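Long-range contacts in SsfS6 (Streptomyces sp. SF2575, PDB 4FZR), which is a two-domain protein of the GT-B fold, related in sequence to the erythromycin biosynthesis protein CIII family: residues Phe28-Val33 and Val208-Arg213; Trp37-Ala42 and Asp390-Ile395; Ile148-Arg153 and Leu185-Cys190; Thr202-Tyr207 and Ala383-Pro388; Ala296-Cys301 and Leu314-Glu319. All blocks are in the same frame, centred on the assembly; numbering follows the deposited sequence.

Interaction 1: Phe28-Val33 and Val208-Arg213; sequences FVMPLV and VPYNGR
The ring of Tyr-210 has Val-33 over one face and the backbone of its own loop over the other. Val-33 CG1 sits 4.0 Å from the Tyr-210 ring centroid, only 14° off the normal, a CH-pi contact offset toward the rim. Gly-212 N lies above the centre of the opposite face, where the loop curls back past its own ring. At the edge, near the ring plane, Met-30 O stands 3.7 Å from Tyr-210 CD2. That carbonyl also accepts the backbone N-H of Val-33.

CG of Tyr-210 is anti to its amide nitrogen (chi1 -180°), which swings the ring against the helical turn. Met-30, a selenomethionine, crosses the tyrosine at about a right angle: its CB rests 3.5 Å from Tyr-210 O, and its flexible chain carries SE on to 4.0 Å from Asn-211 O.

Segment 208-213 belongs to the chain leading from one sheet toward the other. Asn-211 ND2 bonds Thr-315 of helix 310-318, Met-30 touches Thr-57 of helix 55-60, and Trp-37 and Gly-62 of the second subunit pack on Val-33 and Tyr-210.

Interaction 2: Trp37-Ala42 and Asp390-Ile395; sequences WALRAA and DIVRLI
Val-392 of helix 388-395 packs against Ala-38, Leu-39 and Ala-42 at the end of helix 33-41, a purely apolar meeting. Its two methyls share the work. CG2 meets both Ala-38 CB and Leu-39 CD2, each 3.6 Å from Val-392 CG2, while CG1 rests 3.8 Å from Ala-42 CB. With CG1 anti to the backbone N (chi1 171°), the branched valine spreads over both alanines, whose single methyls let the backbones draw near: the CA atoms of Leu-39 and Val-392 are 6.2 Å apart. Leu-39 leaves its helix to one side, yet its CD2 branch returns to the interface and lies 4.3 Å from Ile-395 CD1, one turn beyond Val-392. The short helix axes pass 9.4 Å apart with a crossing angle of -68°. No hydrogen bond joins the two segments, as suits a seam of aliphatic residues.

Charge pairing occurs within the second helix. Arg-393 NH1 forms a salt bridge with Asp-390 OD1, approaching that oxygen from its anti side. Asp-390 OD2 accepts from Thr-387 N, consistent with a capping box at the start of this helix. The pairing probably eases the approach of Arg-393 to its counterpart in the second subunit.

In a GT-B fold the C-terminal helix commonly returns to the N-terminal domain, as helix 388-395 does here. Ile-391 and Ile-395 lie on Leu-185 of strand 185-188, Leu-39 reaches Leu-128 of strand 126-130, and Trp-37 stacks with Trp-37 of the second subunit.

Interaction 3: Ile148-Arg153 and Leu185-Cys190; sequences IEQSIR and LSIDVC
Ile-148 to Gln-150 and Leu-185 to Asp-188 run as neighbouring parallel strands, their axes 10° apart in direction and 4.7 Å apart at closest. They are the two strands of a beta-alpha-beta crossover in the parallel sheet of the N-terminal GT-B domain, with helices 158-167 and 169-173 between them in sequence. Glu-149 straddles Ser-186: its N donates to Leu-185 O, and its O accepts the nearly straight N-H of Ile-187. Ser-151 N then donates to Ile-187 O from above the carbonyl plane.

On one face Ile-148 CG2 packs 3.8 Å from Ile-187 CD1, aliphatic branches suited to the side covered by helix 388-395. On the other, Ser-186 OG donates to Glu-149 OE1 at 2.6 Å, nearly along the carboxylate C-O axis. The fully extended glutamate, CG anti to the backbone N (chi1 180°), also gives OE2 a salt bridge to Lys-161, so both buried oxygens are engaged.

Beyond the strands, Val-189 CG2 touches two backbone oxygens, Ser-151 O at 3.6 Å and Arg-153 O. Ser-151 OG accepts from Arg-153 N in an ST turn and shares a water with Asp-188 OD2. Asp-188 OD1, salt-bridged to Lys-204, closes an Asx turn: Cys-190 N reaches it at 3.0 Å, from 48° out of the carboxylate plane.

Interaction 4: Thr202-Tyr207 and Ala383-Pro388; sequences TTKMRY and ATLPTP
Lys-204 meets Leu-385 through its first side-chain carbon: CB lies 3.9 Å from Leu-385 CD2. Beyond that the lysine chain bends about its CB-CG bond (chi2 -57°) and turns away, delivering NZ to Asp-188 and Glu-195 in salt bridges and to Cys-190 O. A long side chain thus gives its aliphatic base to the leucine and its charge to other partners. The carbonyl of the same residue faces a proline ring, with Pro-386 CG 3.6 Å from Lys-204 O.

Met-205, a selenomethionine, comes close by its backbone first: its CA makes a CA-H...O contact of 3.3 Å with Pro-386 O. Its side chain, CG anti to the backbone N (chi1 -172°), then crosses Pro-388 at about a right angle, and SE settles 3.9 Å from Pro-388 CG. A supple, polarisable chain suits the surface of a rigid ring. Pro-388 opens helix 388-395, and Thr-387 before it is the N-cap residue. The contact therefore joins the outermost strand of the N-terminal sheet to the turn from which the C-terminal helix of this GT-B protein returns.

Arg-206 supplies the hydrogen bond across the segments. Its N donates to Pro-386 O at 2.7 Å through an almost straight N-H, the donor standing 31° out of the plane of that carbonyl. The same carbonyl oxygen thus receives both the amide hydrogen and the weaker CA hydrogen. Arg-206 CB lies 4.0 Å from Leu-385 CB, and Arg-206 O is 3.7 Å from Pro-388 CD.

Interaction 5: Ala296-Cys301 and Leu314-Glu319; sequences AIMPAC and LTCLSE
Thr-315, whose CG2 methyl touches Met-298 CE at 3.6 Å, has its hydroxyl held by two partners: OG1 bonds to Gly-311 O, one turn back in its own helix, and to Asn-211 ND2. These bonds fix the rotation of the side chain and leave its methyl for the hydrophobic neighbour, so a threonine serves both purposes.

Met-298, a selenomethionine, does most of the touching on its side. CG stands anti to the backbone N (chi1 -159°), and bends at both chi2 and chi3 fold the tail along the facing helix. SE lies 4.0 Å from Cys-316 SG, a soft contact between two polarisable atoms. Nearer its base, Met-298 CG packs 3.4 Å from Glu-319 CB, a tight fit between methylenes. Alongside, Pro-299 CG approaches Glu-319 OE1 at 4.2 Å, and no hydrogen bond crosses between the segments.

The contact joins helix 294-297, with the 3-10 turn after it, to the last turn of helix 310-318, with strand 303-306 between them in the chain. Leu-317 packs on Leu-378 and Met-382 of helix 370-382 and Cys-316 on Gln-323 of strand 323-325, while from the other segment Ile-297 meets Trp-220 of helix 219-222.

How the interactions relate
From the N terminus, residues 28-33 open the loop that interaction 1 closes at 208-213. Residues 37-42 follow at once, but their partner is the C-terminal helix, so interaction 2 crosses interaction 1 and spans nearly the whole chain. Interaction 3, a short closure within the N-terminal sheet, nests inside both. Interaction 4 starts at the next strand, 203-204, and crosses interaction 1 while nesting within interaction 2. Interaction 5, confined to the C-terminal domain, nests inside interactions 2 and 4. Interactions 2 and 4 bind the chain's last helix and its preceding turn to the N-terminal domain, and interaction 1 touches interaction 5 where the chain between the two sheets passes helix 310-318.

Interaction 1: Phe28-Val33 and Val208-Arg213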
# COMPACT_ATOMS: atom_id res chain seq x y z
N PHE A 28 -3.04 7.30 14.24
CA PHE A 28 -1.81 6.73 14.80
C PHE A 28 -1.33 5.53 13.99
O PHE A 28 -0.23 5.03 14.20
CB PHE A 28 -2.04 6.33 16.26
CG PHE A 28 -2.42 7.47 17.16
CD1 PHE A 28 -1.97 8.76 16.89
CD2 PHE A 28 -3.22 7.26 18.27
CE1 PHE A 28 -2.33 9.81 17.73
CE2 PHE A 28 -3.57 8.31 19.10
CZ PHE A 28 -3.13 9.58 18.83
N VAL A 29 -2.16 5.07 13.05
CA VAL A 29 -1.81 3.91 12.24
C VAL A 29 -1.36 4.33 10.84
O VAL A 29 -0.31 3.92 10.37
CB VAL A 29 -3.00 2.94 12.12
CG1 VAL A 29 -2.68 1.81 11.17
CG2 VAL A 29 -3.37 2.39 13.49
N MSE A 30 -2.16 5.18 10.21
CA MSE A 30 -1.93 5.57 8.82
C MSE A 30 -0.55 6.19 8.56
O MSE A 30 0.03 5.97 7.50
CB MSE A 30 -3.02 6.55 8.37
CG MSE A 30 -4.38 5.90 8.16
SE MSE A 30 -5.74 7.16 7.54
CE MSE A 30 -5.55 8.53 8.93
N PRO A 31 -0.03 6.97 9.51
CA PRO A 31 1.27 7.61 9.25
C PRO A 31 2.44 6.62 9.20
O PRO A 31 3.52 6.99 8.75
CB PRO A 31 1.44 8.57 10.43
CG PRO A 31 0.06 8.76 10.99
CD PRO A 31 -0.63 7.45 10.77
N LEU A 32 2.23 5.38 9.65
CA LEU A 32 3.27 4.36 9.59
C LEU A 32 3.22 3.58 8.28
O LEU A 32 4.11 2.77 7.99
CB LEU A 32 3.14 3.38 10.76
CG LEU A 32 3.45 3.94 12.15
CD1 LEU A 32 3.09 2.92 13.21
CD2 LEU A 32 4.92 4.34 12.27
N VAL A 33 2.19 3.83 7.48
CA VAL A 33 1.97 3.06 6.26
C VAL A 33 3.09 3.25 5.22
O VAL A 33 3.55 2.27 4.64
CB VAL A 33 0.60 3.40 5.63
CG1 VAL A 33 0.52 2.91 4.20
CG2 VAL A 33 -0.53 2.81 6.47
N VAL A 208 5.76 11.52 3.94
CA VAL A 208 4.94 11.15 2.79
C VAL A 208 3.51 10.93 3.28
O VAL A 208 3.27 10.06 4.12
CB VAL A 208 5.49 9.89 2.09
CG1 VAL A 208 4.53 9.42 1.00
CG2 VAL A 208 6.88 10.17 1.51
N PRO A 209 2.56 11.72 2.77
CA PRO A 209 1.19 11.63 3.28
C PRO A 209 0.49 10.32 2.94
O PRO A 209 0.56 9.85 1.80
CB PRO A 209 0.47 12.80 2.58
CG PRO A 209 1.56 13.70 2.09
CD PRO A 209 2.72 12.82 1.80
N TYR A 210 -0.16 9.72 3.93
CA TYR A 210 -1.14 8.68 3.66
C TYR A 210 -2.41 8.93 4.47
O TYR A 210 -2.43 8.77 5.69
CB TYR A 210 -0.60 7.29 3.96
CG TYR A 210 -1.63 6.21 3.67
CD1 TYR A 210 -1.96 5.89 2.36
CD2 TYR A 210 -2.29 5.55 4.70
CE1 TYR A 210 -2.91 4.92 2.08
CE2 TYR A 210 -3.24 4.59 4.43
CZ TYR A 210 -3.54 4.28 3.12
OH TYR A 210 -4.49 3.32 2.85
N ASN A 211 -3.48 9.30 3.77
CA ASN A 211 -4.76 9.58 4.41
C ASN A 211 -5.87 8.74 3.79
O ASN A 211 -7.04 8.89 4.15
CB ASN A 211 -5.12 11.06 4.28
CG ASN A 211 -3.91 11.98 4.39
OD1 ASN A 211 -3.36 12.42 3.39
ND2 ASN A 211 -3.51 12.28 5.62
N GLY A 212 -5.51 7.85 2.87
CA GLY A 212 -6.47 7.22 1.98
C GLY A 212 -7.25 6.07 2.58
O GLY A 212 -6.81 5.45 3.54
N ARG A 213 -8.42 5.80 2.00
CA ARG A 213 -9.10 4.52 2.14
C ARG A 213 -9.52 4.07 0.74
O ARG A 213 -8.76 3.40 0.05
CB ARG A 213 -10.32 4.60 3.06
CG ARG A 213 -11.14 3.30 3.08
CD ARG A 213 -12.18 3.28 4.18
NE ARG A 213 -13.34 4.12 3.87
CZ ARG A 213 -14.56 3.66 3.56
NH1 ARG A 213 -14.81 2.35 3.52
NH2 ARG A 213 -15.54 4.51 3.29

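Interaction 2: Trp37-Ala42 and Asp390-Ile395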
# COMPACT_ATOMS: atom_id res chain seq x y z
N TRP A 37 5.51 0.25 3.80
CA TRP A 37 5.58 -0.14 2.39
C TRP A 37 6.98 0.06 1.82
O TRP A 37 7.37 -0.61 0.86
CB TRP A 37 4.55 0.64 1.57
CG TRP A 37 3.34 -0.18 1.23
CD1 TRP A 37 2.07 -0.00 1.69
CD2 TRP A 37 3.30 -1.33 0.38
NE1 TRP A 37 1.23 -0.96 1.17
CE2 TRP A 37 1.96 -1.79 0.36
CE3 TRP A 37 4.26 -2.01 -0.38
CZ2 TRP A 37 1.56 -2.90 -0.39
CZ3 TRP A 37 3.86 -3.12 -1.13
CH2 TRP A 37 2.52 -3.55 -1.12
N ALA A 38 7.74 1.00 2.39
CA ALA A 38 9.11 1.24 1.97
C ALA A 38 9.96 0.02 2.32
O ALA A 38 10.83 -0.39 1.54
CB ALA A 38 9.67 2.48 2.64
N LEU A 39 9.69 -0.56 3.48
CA LEU A 39 10.36 -1.78 3.91
C LEU A 39 9.99 -2.93 2.98
O LEU A 39 10.86 -3.66 2.50
CB LEU A 39 9.97 -2.12 5.35
CG LEU A 39 10.46 -1.14 6.42
CD1 LEU A 39 9.84 -1.47 7.78
CD2 LEU A 39 11.98 -1.14 6.50
N ARG A 40 8.70 -3.08 2.73
CA ARG A 40 8.21 -4.16 1.88
C ARG A 40 8.76 -4.02 0.47
O ARG A 40 9.08 -5.01 -0.19
CB ARG A 40 6.69 -4.15 1.87
CG ARG A 40 6.06 -5.49 1.53
CD ARG A 40 4.58 -5.49 1.88
NE ARG A 40 3.90 -6.69 1.42
CZ ARG A 40 2.58 -6.81 1.31
NH1 ARG A 40 1.79 -5.80 1.62
NH2 ARG A 40 2.05 -7.95 0.89
N ALA A 41 8.88 -2.78 -0.00
CA ALA A 41 9.42 -2.52 -1.33
C ALA A 41 10.89 -2.92 -1.40
O ALA A 41 11.40 -3.24 -2.48
CB ALA A 41 9.25 -1.07 -1.69
N ALA A 42 11.56 -2.88 -0.26
CA ALA A 42 12.97 -3.26 -0.18
C ALA A 42 13.13 -4.74 0.14
O ALA A 42 14.18 -5.17 0.61
CB ALA A 42 13.68 -2.41 0.86
N ASP A 390 14.99 6.17 1.67
CA ASP A 390 16.33 6.49 2.17
C ASP A 390 16.52 5.91 3.57
O ASP A 390 17.55 5.30 3.87
CB ASP A 390 16.58 8.01 2.21
CG ASP A 390 16.56 8.67 0.83
OD1 ASP A 390 16.89 8.00 -0.17
OD2 ASP A 390 16.22 9.87 0.75
N ILE A 391 15.52 6.11 4.43
CA ILE A 391 15.58 5.64 5.81
C ILE A 391 15.70 4.12 5.92
O ILE A 391 16.32 3.60 6.85
CB ILE A 391 14.35 6.11 6.61
CG1 ILE A 391 14.41 7.62 6.84
CG2 ILE A 391 14.24 5.35 7.95
CD1 ILE A 391 15.67 8.11 7.51
N VAL A 392 15.09 3.40 4.99
CA VAL A 392 15.18 1.95 4.99
C VAL A 392 16.63 1.51 4.81
O VAL A 392 17.08 0.57 5.45
CB VAL A 392 14.29 1.31 3.90
CG1 VAL A 392 14.57 -0.18 3.79
CG2 VAL A 392 12.81 1.55 4.21
N ARG A 393 17.35 2.20 3.93
CA ARG A 393 18.76 1.90 3.72
C ARG A 393 19.55 2.12 5.01
O ARG A 393 20.43 1.32 5.35
CB ARG A 393 19.33 2.76 2.59
CG ARG A 393 18.77 2.40 1.24
CD ARG A 393 19.28 3.30 0.14
NE ARG A 393 18.19 3.73 -0.73
CZ ARG A 393 17.83 5.00 -0.93
NH1 ARG A 393 18.44 6.00 -0.30
NH2 ARG A 393 16.82 5.28 -1.74
N LEU A 394 19.23 3.19 5.72
CA LEU A 394 19.82 3.43 7.03
C LEU A 394 19.55 2.25 7.96
O LEU A 394 20.47 1.69 8.55
CB LEU A 394 19.27 4.72 7.64
CG LEU A 394 20.07 6.00 7.39
CD1 LEU A 394 20.32 6.22 5.91
CD2 LEU A 394 19.33 7.19 7.99
N ILE A 395 18.28 1.87 8.06
CA ILE A 395 17.85 0.81 8.96
C ILE A 395 18.62 -0.48 8.71
O ILE A 395 19.05 -1.15 9.66
CB ILE A 395 16.34 0.52 8.81
CG1 ILE A 395 15.52 1.65 9.43
CG2 ILE A 395 15.98 -0.81 9.47
CD1 ILE A 395 14.04 1.55 9.15

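Interaction 3: Ile148-Arg153 and Leu185-Cys190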
# COMPACT_ATOMS: atom_id res chain seq x y z
N ILE A 148 12.62 0.52 16.14
CA ILE A 148 12.72 1.82 15.49
C ILE A 148 11.55 2.69 15.90
O ILE A 148 10.41 2.22 16.00
CB ILE A 148 12.76 1.67 13.96
CG1 ILE A 148 14.08 1.04 13.54
CG2 ILE A 148 12.59 3.02 13.28
CD1 ILE A 148 13.94 0.04 12.43
N GLU A 149 11.84 3.96 16.15
CA GLU A 149 10.85 4.90 16.64
C GLU A 149 10.58 5.95 15.57
O GLU A 149 11.49 6.65 15.14
CB GLU A 149 11.38 5.58 17.91
CG GLU A 149 10.45 6.61 18.53
CD GLU A 149 11.09 7.35 19.69
OE1 GLU A 149 12.14 7.99 19.48
OE2 GLU A 149 10.56 7.29 20.82
N GLN A 150 9.32 6.05 15.13
CA GLN A 150 8.94 7.12 14.22
C GLN A 150 8.00 8.11 14.90
O GLN A 150 7.00 7.73 15.51
CB GLN A 150 8.27 6.57 12.95
CG GLN A 150 8.02 7.67 11.92
CD GLN A 150 7.13 7.23 10.77
OE1 GLN A 150 7.31 6.15 10.20
NE2 GLN A 150 6.16 8.07 10.41
N SER A 151 8.33 9.39 14.78
CA SER A 151 7.44 10.46 15.20
C SER A 151 6.40 10.71 14.11
O SER A 151 6.74 10.78 12.93
CB SER A 151 8.22 11.75 15.47
OG SER A 151 7.34 12.86 15.51
N ILE A 152 5.14 10.84 14.51
CA ILE A 152 4.06 11.09 13.57
C ILE A 152 3.47 12.47 13.84
O ILE A 152 2.34 12.76 13.44
CB ILE A 152 2.97 10.00 13.67
CG1 ILE A 152 2.43 9.92 15.10
CG2 ILE A 152 3.53 8.64 13.25
CD1 ILE A 152 1.14 9.15 15.22
N ARG A 153 4.25 13.31 14.51
CA ARG A 153 3.80 14.63 14.96
C ARG A 153 4.86 15.68 14.66
O ARG A 153 6.05 15.38 14.61
CB ARG A 153 3.53 14.60 16.46
CG ARG A 153 2.51 13.56 16.88
CD ARG A 153 2.43 13.38 18.39
NE ARG A 153 1.44 12.36 18.75
CZ ARG A 153 1.67 11.05 18.70
NH1 ARG A 153 2.85 10.59 18.32
NH2 ARG A 153 0.71 10.20 19.04
N LEU A 185 16.92 3.46 15.53
CA LEU A 185 16.75 4.78 14.93
C LEU A 185 15.62 5.50 15.64
O LEU A 185 14.65 4.88 16.07
CB LEU A 185 16.39 4.66 13.45
CG LEU A 185 17.49 4.64 12.40
CD1 LEU A 185 16.87 4.78 11.02
CD2 LEU A 185 18.50 5.75 12.65
N SER A 186 15.74 6.82 15.76
CA SER A 186 14.64 7.63 16.24
C SER A 186 14.35 8.70 15.19
O SER A 186 15.13 9.62 14.99
CB SER A 186 14.96 8.27 17.59
OG SER A 186 13.90 9.11 18.01
N ILE A 187 13.21 8.56 14.53
CA ILE A 187 12.93 9.33 13.33
C ILE A 187 12.03 10.53 13.61
O ILE A 187 11.10 10.46 14.41
CB ILE A 187 12.32 8.43 12.25
CG1 ILE A 187 13.25 7.24 12.00
CG2 ILE A 187 12.06 9.22 10.98
CD1 ILE A 187 12.69 6.17 11.12
N ASP A 188 12.35 11.64 12.94
CA ASP A 188 11.66 12.90 13.16
C ASP A 188 11.25 13.51 11.82
O ASP A 188 11.99 13.42 10.84
CB ASP A 188 12.59 13.86 13.91
CG ASP A 188 11.87 15.08 14.42
OD1 ASP A 188 11.75 16.07 13.66
OD2 ASP A 188 11.42 15.06 15.59
N VAL A 189 10.08 14.13 11.79
CA VAL A 189 9.51 14.62 10.53
C VAL A 189 9.32 16.15 10.52
O VAL A 189 8.87 16.71 9.52
CB VAL A 189 8.17 13.93 10.21
CG1 VAL A 189 8.40 12.46 9.86
CG2 VAL A 189 7.20 14.05 11.38
N CYS A 190 9.67 16.81 11.61
CA CYS A 190 9.52 18.26 11.69
C CYS A 190 10.56 18.95 10.81
O CYS A 190 11.74 18.58 10.84
CB CYS A 190 9.67 18.73 13.14
SG CYS A 190 9.40 20.50 13.38
O HOH W 1 8.59 14.59 17.14

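Interaction 4: Thr202-Tyr207 and Ala383-Pro388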
# COMPACT_ATOMS: atom_id res chain seq x y z
N THR A 202 18.29 12.09 16.77
CA THR A 202 17.26 11.70 15.83
C THR A 202 17.72 11.81 14.38
O THR A 202 18.79 12.34 14.09
CB THR A 202 16.00 12.58 15.99
OG1 THR A 202 16.32 13.94 15.65
CG2 THR A 202 15.50 12.52 17.42
N THR A 203 16.90 11.28 13.48
CA THR A 203 17.19 11.30 12.05
C THR A 203 15.99 11.90 11.33
O THR A 203 14.87 11.42 11.50
CB THR A 203 17.45 9.88 11.52
OG1 THR A 203 18.40 9.21 12.36
CG2 THR A 203 17.99 9.93 10.10
N LYS A 204 16.23 12.94 10.55
CA LYS A 204 15.15 13.57 9.80
C LYS A 204 14.61 12.63 8.73
O LYS A 204 15.36 11.83 8.17
CB LYS A 204 15.63 14.87 9.14
CG LYS A 204 15.87 16.02 10.10
CD LYS A 204 14.61 16.33 10.90
CE LYS A 204 14.80 17.54 11.78
NZ LYS A 204 13.61 17.79 12.64
N MSE A 205 13.32 12.74 8.45
CA MSE A 205 12.70 12.00 7.35
C MSE A 205 11.57 12.82 6.74
O MSE A 205 10.81 13.47 7.44
CB MSE A 205 12.14 10.67 7.84
CG MSE A 205 11.66 9.77 6.69
SE MSE A 205 10.32 8.42 7.17
CE MSE A 205 11.42 7.10 8.01
N ARG A 206 11.48 12.79 5.41
CA ARG A 206 10.42 13.48 4.69
C ARG A 206 9.08 12.79 4.94
O ARG A 206 8.97 11.57 4.83
CB ARG A 206 10.74 13.48 3.20
CG ARG A 206 9.70 14.19 2.33
CD ARG A 206 10.05 14.05 0.86
NE ARG A 206 8.98 14.52 -0.01
CZ ARG A 206 9.03 14.50 -1.34
NH1 ARG A 206 10.11 14.04 -1.95
NH2 ARG A 206 8.01 14.95 -2.05
N TYR A 207 8.06 13.58 5.27
CA TYR A 207 6.74 13.04 5.54
C TYR A 207 5.99 12.79 4.24
O TYR A 207 5.65 13.73 3.53
CB TYR A 207 5.94 14.01 6.40
CG TYR A 207 4.55 13.53 6.74
CD1 TYR A 207 4.33 12.66 7.80
CD2 TYR A 207 3.45 13.96 6.00
CE1 TYR A 207 3.06 12.22 8.11
CE2 TYR A 207 2.17 13.53 6.31
CZ TYR A 207 1.98 12.66 7.37
OH TYR A 207 0.71 12.22 7.68
N ALA A 383 10.85 18.67 1.41
CA ALA A 383 11.16 17.93 0.19
C ALA A 383 12.65 17.60 0.07
O ALA A 383 13.02 16.72 -0.71
CB ALA A 383 10.68 18.72 -1.02
N THR A 384 13.50 18.28 0.83
CA THR A 384 14.93 18.01 0.78
C THR A 384 15.33 16.91 1.76
O THR A 384 16.45 16.40 1.71
CB THR A 384 15.77 19.27 1.10
OG1 THR A 384 15.57 19.67 2.46
CG2 THR A 384 15.41 20.42 0.17
N LEU A 385 14.41 16.53 2.64
CA LEU A 385 14.72 15.56 3.68
C LEU A 385 14.76 14.15 3.10
O LEU A 385 14.18 13.89 2.04
CB LEU A 385 13.70 15.65 4.82
CG LEU A 385 13.68 16.99 5.57
CD1 LEU A 385 12.61 16.98 6.66
CD2 LEU A 385 15.05 17.30 6.16
N PRO A 386 15.48 13.23 3.77
CA PRO A 386 15.57 11.84 3.32
C PRO A 386 14.19 11.19 3.23
O PRO A 386 13.41 11.32 4.16
CB PRO A 386 16.39 11.17 4.43
CG PRO A 386 17.14 12.28 5.09
CD PRO A 386 16.25 13.48 5.00
N THR A 387 13.90 10.53 2.11
CA THR A 387 12.62 9.85 1.94
C THR A 387 12.57 8.59 2.80
O THR A 387 13.61 8.12 3.28
CB THR A 387 12.41 9.43 0.48
OG1 THR A 387 13.31 8.37 0.14
CG2 THR A 387 12.63 10.62 -0.45
N PRO A 388 11.37 8.04 3.00
CA PRO A 388 11.22 6.74 3.66
C PRO A 388 12.09 5.64 3.03
O PRO A 388 12.60 4.78 3.74
CB PRO A 388 9.74 6.43 3.49
CG PRO A 388 9.10 7.78 3.52
CD PRO A 388 10.06 8.70 2.80

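Interaction 5: Ala296-Cys301 and Leu314-Glu319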
# COMPACT_ATOMS: atom_id res chain seq x y z
N ALA A 296 -4.64 13.76 -2.28
CA ALA A 296 -4.76 13.90 -3.73
C ALA A 296 -5.60 15.12 -4.10
O ALA A 296 -5.49 15.65 -5.21
CB ALA A 296 -5.37 12.65 -4.33
N ILE A 297 -6.44 15.55 -3.17
CA ILE A 297 -7.30 16.72 -3.36
C ILE A 297 -6.54 17.99 -2.98
O ILE A 297 -6.91 19.10 -3.38
CB ILE A 297 -8.57 16.62 -2.48
CG1 ILE A 297 -9.49 17.81 -2.71
CG2 ILE A 297 -8.19 16.54 -1.01
CD1 ILE A 297 -10.62 17.90 -1.72
N MSE A 298 -5.47 17.83 -2.21
CA MSE A 298 -4.74 18.95 -1.65
C MSE A 298 -4.27 19.96 -2.70
O MSE A 298 -4.44 21.17 -2.51
CB MSE A 298 -3.54 18.44 -0.84
CG MSE A 298 -3.01 19.44 0.18
SE MSE A 298 -4.37 19.95 1.49
CE MSE A 298 -4.61 18.22 2.37
N PRO A 299 -3.67 19.48 -3.80
CA PRO A 299 -3.17 20.41 -4.82
C PRO A 299 -4.26 21.34 -5.36
O PRO A 299 -3.95 22.41 -5.87
CB PRO A 299 -2.67 19.48 -5.93
CG PRO A 299 -2.37 18.19 -5.25
CD PRO A 299 -3.38 18.08 -4.15
N ALA A 300 -5.51 20.91 -5.25
CA ALA A 300 -6.62 21.62 -5.88
C ALA A 300 -7.22 22.74 -5.03
O ALA A 300 -8.33 23.18 -5.30
CB ALA A 300 -7.71 20.63 -6.28
N CYS A 301 -6.50 23.21 -4.01
CA CYS A 301 -7.04 24.26 -3.16
C CYS A 301 -5.98 25.16 -2.53
O CYS A 301 -4.79 24.86 -2.57
CB CYS A 301 -7.95 23.66 -2.07
SG CYS A 301 -7.16 22.39 -1.07
N LEU A 314 0.58 17.85 8.81
CA LEU A 314 1.77 17.48 8.05
C LEU A 314 1.46 17.33 6.56
O LEU A 314 2.31 17.62 5.72
CB LEU A 314 2.39 16.20 8.61
CG LEU A 314 3.11 16.42 9.94
CD1 LEU A 314 3.19 15.13 10.73
CD2 LEU A 314 4.51 16.97 9.70
N THR A 315 0.24 16.90 6.24
CA THR A 315 -0.16 16.77 4.85
C THR A 315 -0.19 18.14 4.18
O THR A 315 0.37 18.33 3.09
CB THR A 315 -1.55 16.11 4.71
OG1 THR A 315 -1.55 14.82 5.33
CG2 THR A 315 -1.92 15.94 3.24
N CYS A 316 -0.84 19.10 4.83
CA CYS A 316 -0.91 20.48 4.33
C CYS A 316 0.47 21.11 4.19
O CYS A 316 0.77 21.75 3.19
CB CYS A 316 -1.76 21.33 5.27
SG CYS A 316 -3.51 20.89 5.28
N LEU A 317 1.30 20.94 5.22
CA LEU A 317 2.68 21.43 5.18
C LEU A 317 3.42 20.88 3.96
O LEU A 317 4.04 21.64 3.22
CB LEU A 317 3.43 21.07 6.46
CG LEU A 317 3.28 22.01 7.67
CD1 LEU A 317 4.21 21.57 8.80
CD2 LEU A 317 3.58 23.45 7.27
N SER A 318 3.37 19.57 3.76
CA SER A 318 4.14 18.94 2.70
C SER A 318 3.63 19.32 1.31
O SER A 318 4.36 19.23 0.33
CB SER A 318 4.14 17.41 2.87
OG SER A 318 3.09 16.78 2.16
N GLU A 319 2.38 19.77 1.25
CA GLU A 319 1.80 20.22 -0.01
C GLU A 319 1.81 21.74 -0.14
O GLU A 319 1.31 22.29 -1.13
CB GLU A 319 0.38 19.67 -0.16
CG GLU A 319 0.33 18.25 -0.71
CD GLU A 319 0.85 18.16 -2.13
OE1 GLU A 319 0.92 19.21 -2.81
OE2 GLU A 319 1.20 17.04 -2.57